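PDB 2HKE: diphosphomevalonate decarboxylase, putative from Trypanosoma brucei, which probably catalyses the ATP-dependent decarboxylation of (R)-5-diphosphomevalonate to isopentenyl diphosphate, a precursor of isoprenoids and sterols in the mevalonate pathway. Local coordinates for residues T68-V72 against G73-R77; S80-L83 against H84-S87; K226-S229 against R230-A234; L300-K304 against E305-E309. The protein carries 1 engineered substitution. One frame throughout, in Å; residues are numbered along the deposited sequence.

How the contacts relate
All four contacts are local, each made within one continuous run of chain. Contacts 1 and 2 follow each other in the N-terminal domain and share helix 76-86: contact 1 leads into it, contact 2 lies in its last turns and runs just past its end. Their centres are 15 Å apart, and they touch where CG1 of Val-72 meets CD1 of Leu-82 at 4.1 Å. Contacts 3 and 4 belong to the C-terminal domain, with centres 20 Å apart and nearest atoms about 9 Å apart. Between the two pairs the centres are 36 to 42 Å apart. A sulfate bound by Arg-77 of contact 1 is also held by Thr-200, from the C-terminal domain.

Contact 1: T68-V72 against G73-R77. With SO4 (sulfate ion), chain C.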
# COMPACT_ATOMS: atom_id res chain seq x y z
N THR A 68 13.98 18.06 -4.94
CA THR A 68 14.72 18.08 -6.20
C THR A 68 13.83 18.23 -7.42
O THR A 68 12.92 17.43 -7.61
CB THR A 68 15.53 16.79 -6.35
OG1 THR A 68 16.34 16.63 -5.17
CG2 THR A 68 16.44 16.87 -7.60
N GLU A 69 14.10 19.24 -8.24
CA GLU A 69 13.31 19.43 -9.44
C GLU A 69 13.66 18.35 -10.47
O GLU A 69 14.83 18.06 -10.75
CB GLU A 69 13.43 20.86 -10.02
CG GLU A 69 12.47 21.05 -11.21
CD GLU A 69 12.56 22.38 -11.89
OE1 GLU A 69 13.26 23.28 -11.34
OE2 GLU A 69 11.93 22.53 -12.97
N VAL A 70 12.61 17.77 -11.03
CA VAL A 70 12.69 16.64 -11.92
C VAL A 70 12.14 17.05 -13.30
O VAL A 70 11.32 17.96 -13.36
CB VAL A 70 11.88 15.52 -11.21
CG1 VAL A 70 10.96 14.76 -12.13
CG2 VAL A 70 12.83 14.68 -10.37
N ASP A 71 12.60 16.43 -14.39
CA ASP A 71 12.11 16.78 -15.74
C ASP A 71 10.76 16.06 -15.98
O ASP A 71 10.74 14.83 -16.04
CB ASP A 71 13.11 16.37 -16.84
CG ASP A 71 12.73 16.93 -18.25
OD1 ASP A 71 11.65 17.50 -18.44
OD2 ASP A 71 13.58 16.82 -19.17
N VAL A 72 9.68 16.82 -16.12
CA VAL A 72 8.35 16.20 -16.36
C VAL A 72 8.32 15.43 -17.68
O VAL A 72 7.72 14.34 -17.78
CB VAL A 72 7.20 17.23 -16.31
CG1 VAL A 72 5.87 16.57 -16.68
CG2 VAL A 72 7.08 17.85 -14.91
N GLY A 73 9.00 15.97 -18.70
CA GLY A 73 9.22 15.26 -19.97
C GLY A 73 9.94 13.92 -19.84
O GLY A 73 9.92 13.15 -20.78
N LYS A 74 10.56 13.63 -18.70
CA LYS A 74 11.21 12.35 -18.43
C LYS A 74 10.48 11.50 -17.40
O LYS A 74 11.00 10.49 -16.95
CB LYS A 74 12.67 12.59 -17.95
CG LYS A 74 13.50 13.38 -18.97
CD LYS A 74 14.88 13.77 -18.45
CE LYS A 74 15.70 14.54 -19.50
NZ LYS A 74 16.92 15.19 -18.85
N THR A 75 9.25 11.90 -17.07
CA THR A 75 8.47 11.24 -16.00
C THR A 75 7.09 10.84 -16.61
O THR A 75 6.11 11.53 -16.38
CB THR A 75 8.31 12.18 -14.77
OG1 THR A 75 9.60 12.72 -14.41
CG2 THR A 75 7.79 11.45 -13.58
N PRO A 76 7.05 9.79 -17.47
CA PRO A 76 5.83 9.49 -18.23
C PRO A 76 4.56 9.25 -17.40
O PRO A 76 3.47 9.58 -17.87
CB PRO A 76 6.22 8.26 -19.08
CG PRO A 76 7.40 7.70 -18.43
CD PRO A 76 8.15 8.91 -17.88
N ARG A 77 4.68 8.69 -16.20
CA ARG A 77 3.48 8.44 -15.39
C ARG A 77 2.81 9.76 -15.02
O ARG A 77 1.56 9.88 -15.10
CB ARG A 77 3.84 7.62 -14.16
CG ARG A 77 4.24 6.17 -14.49
CD ARG A 77 3.09 5.34 -15.02
NE ARG A 77 3.42 3.90 -15.26
CZ ARG A 77 3.40 2.95 -14.33
NH1 ARG A 77 3.09 3.22 -13.08
NH2 ARG A 77 3.72 1.70 -14.68
S SO4 C . 2.52 0.02 -11.32
O1 SO4 C . 3.20 -0.46 -12.51
O2 SO4 C . 2.82 -0.84 -10.20
O3 SO4 C . 2.96 1.37 -10.99
O4 SO4 C . 1.07 -0.01 -11.54
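The backbone oxygen of Asp-71 is gripped twice. OG1 of Thr-75 donates to Asp-71 O at 2.9 Å, and N of Lys-74 donates to the same oxygen at 2.9 Å, the two donors standing on opposite faces of the carbonyl plane. Thr-75 can do this because its OG1 lies beside its own backbone N (chi1 -49°), turned back to the preceding turn; the same OG1 rests against CG1 of Val-70 at 3.3 Å. A second i to i+3 bond, from N of Thr-75 to O of Val-72 (3.0 Å), makes the link a short 3-10 turn. The Asp-71 carboxylate adds to it: OD1 takes a weak bond from N of Gly-73, while OD2 lies against the aliphatic end of Lys-74. That lysine runs extended across the carboxylate at about a right angle, and its NZ makes a long salt bridge, 3.7 Å from OD2 of Asp-71.

Past Pro-76, the guanidinium of Arg-77 holds a sulfate, probably from the crystallisation liquor, by two nearly straight bonds: NH1 to O3 at 2.8 Å and NH2 to O1 at 3.1 Å. NH1 is also bonded to O of Gly-143. Lys-22, Tyr-19, Ser-144, Gly-145 and Thr-200 also bind this anion. The whole turn lies at the surface, joining strand 68-70, which pairs antiparallel with strand 62-65, to the start of helix 76-86.

Contact 2: S80-L83 against H84-S87; sequences SMLL and HLRS
Leu-82 and Leu-85 meet on the packed side of the helix. Their CD2 methyls are 4.0 Å apart, the two side chains crossing obliquely. Leu-85 has CG anti to its backbone N (chi1 176°), whereas Leu-82 places CG beside its N, and these choices bring the branches together. Around them the inward face is filled by other parts of the domain: Leu-85 reaches Leu-126 and Phe-130, Met-81 meets Leu-139 and Leu-142, and Leu-82 lies on Val-98.

Arg-86 runs out from this packed side with its chain extended from CG to NE. Its CG passes 3.4 Å from O of Leu-82, and its NH1 comes to 4.0 Å from CB of Leu-82. The charged end is held from outside the turn, NH2 forming a salt bridge with Asp-61 and a hydrogen bond to O of Lys-96.

On the solvent side lies Leu-83, an exposed residue. Backbone bonds run through both sides: N of Leu-85 to O of Met-81 is 2.8 Å, whereas N of Ser-87 to O of Leu-83, 3.2 Å, is weak. This is the i to i+4 ladder weakening at the C-terminal end of a helix that packs one face on helices 114-130 and 136-143 and strand 97-104.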
# COMPACT_ATOMS: atom_id res chain seq x y z
N SER A 80 1.26 11.31 -18.16
CA SER A 80 0.01 10.58 -18.39
C SER A 80 -1.14 11.16 -17.56
O SER A 80 -2.26 11.36 -18.06
CB SER A 80 0.21 9.08 -18.11
OG SER A 80 -0.95 8.33 -18.46
N MET A 81 -0.88 11.41 -16.29
CA MET A 81 -1.90 12.00 -15.41
C MET A 81 -2.31 13.37 -15.94
O MET A 81 -3.51 13.68 -16.09
CB MET A 81 -1.39 12.08 -13.97
CG MET A 81 -1.23 10.68 -13.37
SD MET A 81 -0.34 10.82 -11.79
CE MET A 81 -1.67 11.44 -10.78
N LEU A 82 -1.32 14.16 -16.26
CA LEU A 82 -1.56 15.52 -16.72
C LEU A 82 -2.32 15.59 -18.03
O LEU A 82 -3.18 16.44 -18.20
CB LEU A 82 -0.26 16.27 -16.83
CG LEU A 82 0.45 16.61 -15.55
CD1 LEU A 82 1.87 17.10 -15.89
CD2 LEU A 82 -0.30 17.69 -14.78
N LEU A 83 -2.05 14.68 -18.95
CA LEU A 83 -2.86 14.62 -20.19
C LEU A 83 -4.31 14.33 -19.91
O LEU A 83 -5.22 14.98 -20.50
CB LEU A 83 -2.31 13.54 -21.14
CG LEU A 83 -0.97 13.79 -21.82
CD1 LEU A 83 -0.56 12.51 -22.54
CD2 LEU A 83 -1.05 14.98 -22.80
N HIS A 84 -4.57 13.32 -19.09
CA HIS A 84 -5.93 12.95 -18.76
C HIS A 84 -6.62 14.09 -17.98
O HIS A 84 -7.79 14.40 -18.21
CB HIS A 84 -5.98 11.66 -17.96
CG HIS A 84 -7.37 11.16 -17.77
ND1 HIS A 84 -8.18 10.86 -18.85
CD2 HIS A 84 -8.12 10.99 -16.67
CE1 HIS A 84 -9.37 10.50 -18.40
NE2 HIS A 84 -9.36 10.55 -17.09
N LEU A 85 -5.85 14.73 -17.12
CA LEU A 85 -6.38 15.77 -16.27
C LEU A 85 -6.87 16.93 -17.15
O LEU A 85 -7.97 17.42 -16.99
CB LEU A 85 -5.30 16.22 -15.32
CG LEU A 85 -5.58 17.38 -14.38
CD1 LEU A 85 -6.50 16.92 -13.18
CD2 LEU A 85 -4.23 17.97 -13.93
N ARG A 86 -6.04 17.33 -18.10
CA ARG A 86 -6.34 18.45 -18.96
C ARG A 86 -7.38 18.19 -20.02
O ARG A 86 -7.85 19.13 -20.64
CB ARG A 86 -5.07 18.97 -19.60
CG ARG A 86 -4.18 19.67 -18.66
CD ARG A 86 -3.09 20.35 -19.42
NE ARG A 86 -2.32 21.17 -18.50
CZ ARG A 86 -1.07 20.92 -18.13
NH1 ARG A 86 -0.38 19.89 -18.60
NH2 ARG A 86 -0.51 21.74 -17.29
N SER A 87 -7.70 16.93 -20.28
CA SER A 87 -8.81 16.60 -21.17
C SER A 87 -10.13 16.48 -20.45
O SER A 87 -11.14 16.15 -21.09
CB SER A 87 -8.54 15.30 -21.92
OG SER A 87 -8.61 14.16 -21.09

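Contact 3: K226-S229 against R230-A234; sequences KIAS and RAIKA
Ile-232 lays its side chain along the carbonyl of Ala-228, one turn earlier in the helix. Its CB lies 3.5 Å from O of Ala-228, and CG1 comes closer to that same oxygen, at 3.2 Å. With CG1 beside the backbone N (chi1 -68°), the branch runs back along the helix toward residue 228. The tip, CD1, is 3.3 Å from O of Ala-228 and reaches CB of Ala-228 more loosely, at 4.4 Å. The oxygen under this branch is also the acceptor of the backbone bond from N of Ile-232, 2.8 Å long, one rung of an i to i+4 ladder that continues unbroken from Arg-230 to Ala-234.

Farther round the helix the character changes. Lys-233 lays CB and CG near O of Ser-229, the oxygen to which its own N donates, and Arg-230 carries an extended chain on the exposed side. OG of Ser-229 turns back to O of Met-225 in a hydrogen bond.

Phe-16, Phe-37, Phe-174 and Phe-240 all lie against Ile-232. Ile-227 and Ala-231 share Thr-239 of helix 237-256. Helix 213-234 thus packs one flank on helix 237-256 and on strands 36-40 and 170-175, where the C-terminal helices meet the large sheet of the N-terminal part.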
# COMPACT_ATOMS: atom_id res chain seq x y z
N LYS A 226 -14.54 -13.06 -3.27
CA LYS A 226 -15.84 -13.42 -2.65
C LYS A 226 -15.69 -13.79 -1.18
O LYS A 226 -16.47 -13.31 -0.33
CB LYS A 226 -16.52 -14.54 -3.43
CG LYS A 226 -17.79 -15.11 -2.78
CD LYS A 226 -18.49 -16.12 -3.71
CE LYS A 226 -19.74 -16.72 -3.04
NZ LYS A 226 -20.53 -17.55 -4.03
N ILE A 227 -14.68 -14.59 -0.85
CA ILE A 227 -14.48 -15.08 0.52
C ILE A 227 -14.06 -13.89 1.40
O ILE A 227 -14.55 -13.73 2.49
CB ILE A 227 -13.38 -16.17 0.61
CG1 ILE A 227 -13.80 -17.44 -0.17
CG2 ILE A 227 -13.05 -16.50 2.06
CD1 ILE A 227 -12.60 -18.38 -0.49
N ALA A 228 -13.11 -13.09 0.94
CA ALA A 228 -12.70 -11.91 1.73
C ALA A 228 -13.84 -10.91 1.97
O ALA A 228 -14.02 -10.43 3.08
CB ALA A 228 -11.48 -11.18 1.07
N SER A 229 -14.64 -10.65 0.96
CA SER A 229 -15.77 -9.73 1.07
C SER A 229 -16.74 -10.20 2.16
O SER A 229 -17.12 -9.42 3.02
CB SER A 229 -16.47 -9.61 -0.30
OG SER A 229 -15.62 -8.97 -1.22
N ARG A 230 -17.13 -11.46 2.10
CA ARG A 230 -17.98 -12.08 3.13
C ARG A 230 -17.33 -12.00 4.49
O ARG A 230 -18.00 -11.65 5.47
CB ARG A 230 -18.21 -13.54 2.76
CG ARG A 230 -19.07 -14.32 3.71
CD ARG A 230 -19.44 -15.72 3.22
NE ARG A 230 -20.31 -16.31 4.25
CZ ARG A 230 -20.64 -17.60 4.37
NH1 ARG A 230 -20.20 -18.52 3.53
NH2 ARG A 230 -21.44 -17.96 5.36
N ALA A 231 -16.03 -12.30 4.58
CA ALA A 231 -15.34 -12.29 5.89
C ALA A 231 -15.27 -10.86 6.46
O ALA A 231 -15.33 -10.68 7.68
CB ALA A 231 -13.90 -12.86 5.77
N ILE A 232 -15.08 -9.86 5.62
CA ILE A 232 -14.93 -8.48 6.10
C ILE A 232 -16.29 -7.97 6.54
O ILE A 232 -16.43 -7.31 7.59
CB ILE A 232 -14.30 -7.57 5.04
CG1 ILE A 232 -12.83 -7.97 4.81
CG2 ILE A 232 -14.48 -6.05 5.39
CD1 ILE A 232 -12.33 -7.59 3.46
N LYS A 233 -17.31 -8.28 5.76
CA LYS A 233 -18.68 -7.95 6.19
C LYS A 233 -19.05 -8.58 7.50
O LYS A 233 -19.67 -7.89 8.35
CB LYS A 233 -19.71 -8.23 5.08
CG LYS A 233 -19.61 -7.16 4.04
CD LYS A 233 -20.75 -7.12 3.05
CE LYS A 233 -20.83 -5.72 2.35
NZ LYS A 233 -21.38 -5.77 0.93
N ALA A 234 -18.66 -9.83 7.72
CA ALA A 234 -18.93 -10.56 8.96
C ALA A 234 -17.95 -10.30 10.09
O ALA A 234 -18.16 -10.83 11.15
CB ALA A 234 -18.96 -12.04 8.69

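Contact 4: L300-K304 against E305-E309; sequences LFVLK and EDLPE
Two backbone bonds close the turn that follows strand 298-303. N of Asp-306 donates to O of Leu-303 at 2.9 Å, and N of Leu-307 donates to O of Lys-304 at 3.1 Å. A water braces the same corner, accepting from N of Leu-303 at 2.9 Å and donating to OD2 of Asp-306 at 2.7 Å, which ties the carboxylate of the turn back to the last strand residue. OD1 of this buried aspartate is paired with Arg-285, which probably helps to keep it charged. Lys-304 reaches the other way, extended, to a salt bridge with Asp-329.

The result is a strand-to-helix connection: the chain leaves the five-stranded mixed sheet, turns at residues 304 to 306, and enters helix 307-317. Val-302, buried near the strand's end, faces this turn. Its CG2, anti to the backbone N, touches CB of Asp-306 at 3.6 Å. CG1 stands between N and the carbonyl carbon (chi1 63°), and this puts it 3.7 Å from CD1 of Leu-307, the two side chains crossing at about a right angle. Leu-307 in turn packs on Met-186 of strand 183-189 and on Leu-332 and Val-336 of helix 330-338. Farther out, Glu-305 lies side by side with Leu-303, its OE2 3.7 Å from CD1 of Leu-303. On the helix side, CD of Pro-308 rests 3.4 Å from O of Lys-304.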
# COMPACT_ATOMS: atom_id res chain seq x y z
N LEU A 300 1.41 -7.06 9.05
CA LEU A 300 0.74 -7.98 9.95
C LEU A 300 -0.63 -7.44 10.18
O LEU A 300 -0.79 -6.21 10.29
CB LEU A 300 1.46 -8.03 11.29
CG LEU A 300 2.86 -8.60 11.23
CD1 LEU A 300 3.65 -8.13 12.44
CD2 LEU A 300 2.82 -10.16 11.12
N PHE A 301 -1.60 -8.32 10.27
CA PHE A 301 -2.94 -7.94 10.68
C PHE A 301 -3.25 -8.67 11.97
O PHE A 301 -2.94 -9.86 12.11
CB PHE A 301 -3.95 -8.35 9.64
CG PHE A 301 -3.68 -7.82 8.27
CD1 PHE A 301 -3.67 -6.45 8.03
CD2 PHE A 301 -3.42 -8.67 7.23
CE1 PHE A 301 -3.41 -5.94 6.76
CE2 PHE A 301 -3.16 -8.15 5.94
CZ PHE A 301 -3.17 -6.78 5.72
N VAL A 302 -3.92 -7.97 12.88
CA VAL A 302 -4.20 -8.54 14.19
C VAL A 302 -5.34 -7.73 14.78
O VAL A 302 -5.48 -6.56 14.46
CB VAL A 302 -2.94 -8.44 15.10
CG1 VAL A 302 -2.53 -6.98 15.34
CG2 VAL A 302 -3.14 -9.19 16.44
N LEU A 303 -6.20 -8.35 15.58
CA LEU A 303 -7.21 -7.55 16.31
C LEU A 303 -6.56 -6.82 17.47
O LEU A 303 -5.63 -7.33 18.07
CB LEU A 303 -8.31 -8.45 16.82
CG LEU A 303 -9.13 -9.14 15.72
CD1 LEU A 303 -10.36 -9.93 16.30
CD2 LEU A 303 -9.57 -8.19 14.59
N LYS A 304 -7.10 -5.65 17.81
CA LYS A 304 -6.58 -4.83 18.91
C LYS A 304 -6.33 -5.59 20.21
O LYS A 304 -5.27 -5.46 20.82
CB LYS A 304 -7.53 -3.66 19.14
CG LYS A 304 -6.89 -2.52 19.86
CD LYS A 304 -7.71 -1.22 19.81
CE LYS A 304 -6.85 -0.17 20.56
NZ LYS A 304 -7.47 1.17 21.00
N GLU A 305 -7.31 -6.36 20.66
CA GLU A 305 -7.20 -7.20 21.87
C GLU A 305 -5.98 -8.13 21.87
O GLU A 305 -5.38 -8.43 22.93
CB GLU A 305 -8.50 -7.99 22.10
CG GLU A 305 -8.81 -9.00 21.03
CD GLU A 305 -10.30 -9.41 20.96
OE1 GLU A 305 -10.83 -9.92 22.00
OE2 GLU A 305 -10.93 -9.16 19.88
N ASP A 306 -5.58 -8.58 20.68
CA ASP A 306 -4.53 -9.56 20.54
C ASP A 306 -3.18 -8.90 20.26
O ASP A 306 -2.17 -9.58 20.28
CB ASP A 306 -4.85 -10.50 19.38
CG ASP A 306 -5.97 -11.48 19.72
OD1 ASP A 306 -6.11 -11.82 20.92
OD2 ASP A 306 -6.71 -11.93 18.81
N LEU A 307 -3.16 -7.61 20.03
CA LEU A 307 -1.96 -6.98 19.50
C LEU A 307 -0.84 -6.96 20.54
O LEU A 307 0.30 -7.21 20.17
CB LEU A 307 -2.27 -5.58 18.97
CG LEU A 307 -1.10 -4.83 18.29
CD1 LEU A 307 -1.60 -3.91 17.15
CD2 LEU A 307 -0.15 -4.10 19.24
N PRO A 308 -1.11 -6.56 21.81
CA PRO A 308 0.02 -6.51 22.76
C PRO A 308 0.76 -7.81 22.90
O PRO A 308 2.03 -7.78 22.87
CB PRO A 308 -0.66 -6.08 24.07
CG PRO A 308 -1.78 -5.15 23.49
CD PRO A 308 -2.32 -6.06 22.46
N GLU A 309 0.05 -8.93 23.01
CA GLU A 309 0.72 -10.22 23.13
C GLU A 309 1.50 -10.51 21.88
O GLU A 309 2.63 -11.00 21.95
CB GLU A 309 -0.24 -11.38 23.37
CG GLU A 309 0.47 -12.70 23.73
CD GLU A 309 -0.48 -13.83 23.98
OE1 GLU A 309 -0.94 -14.47 22.99
OE2 GLU A 309 -0.79 -14.06 25.18
O HOH W 1 -6.33 -11.20 16.22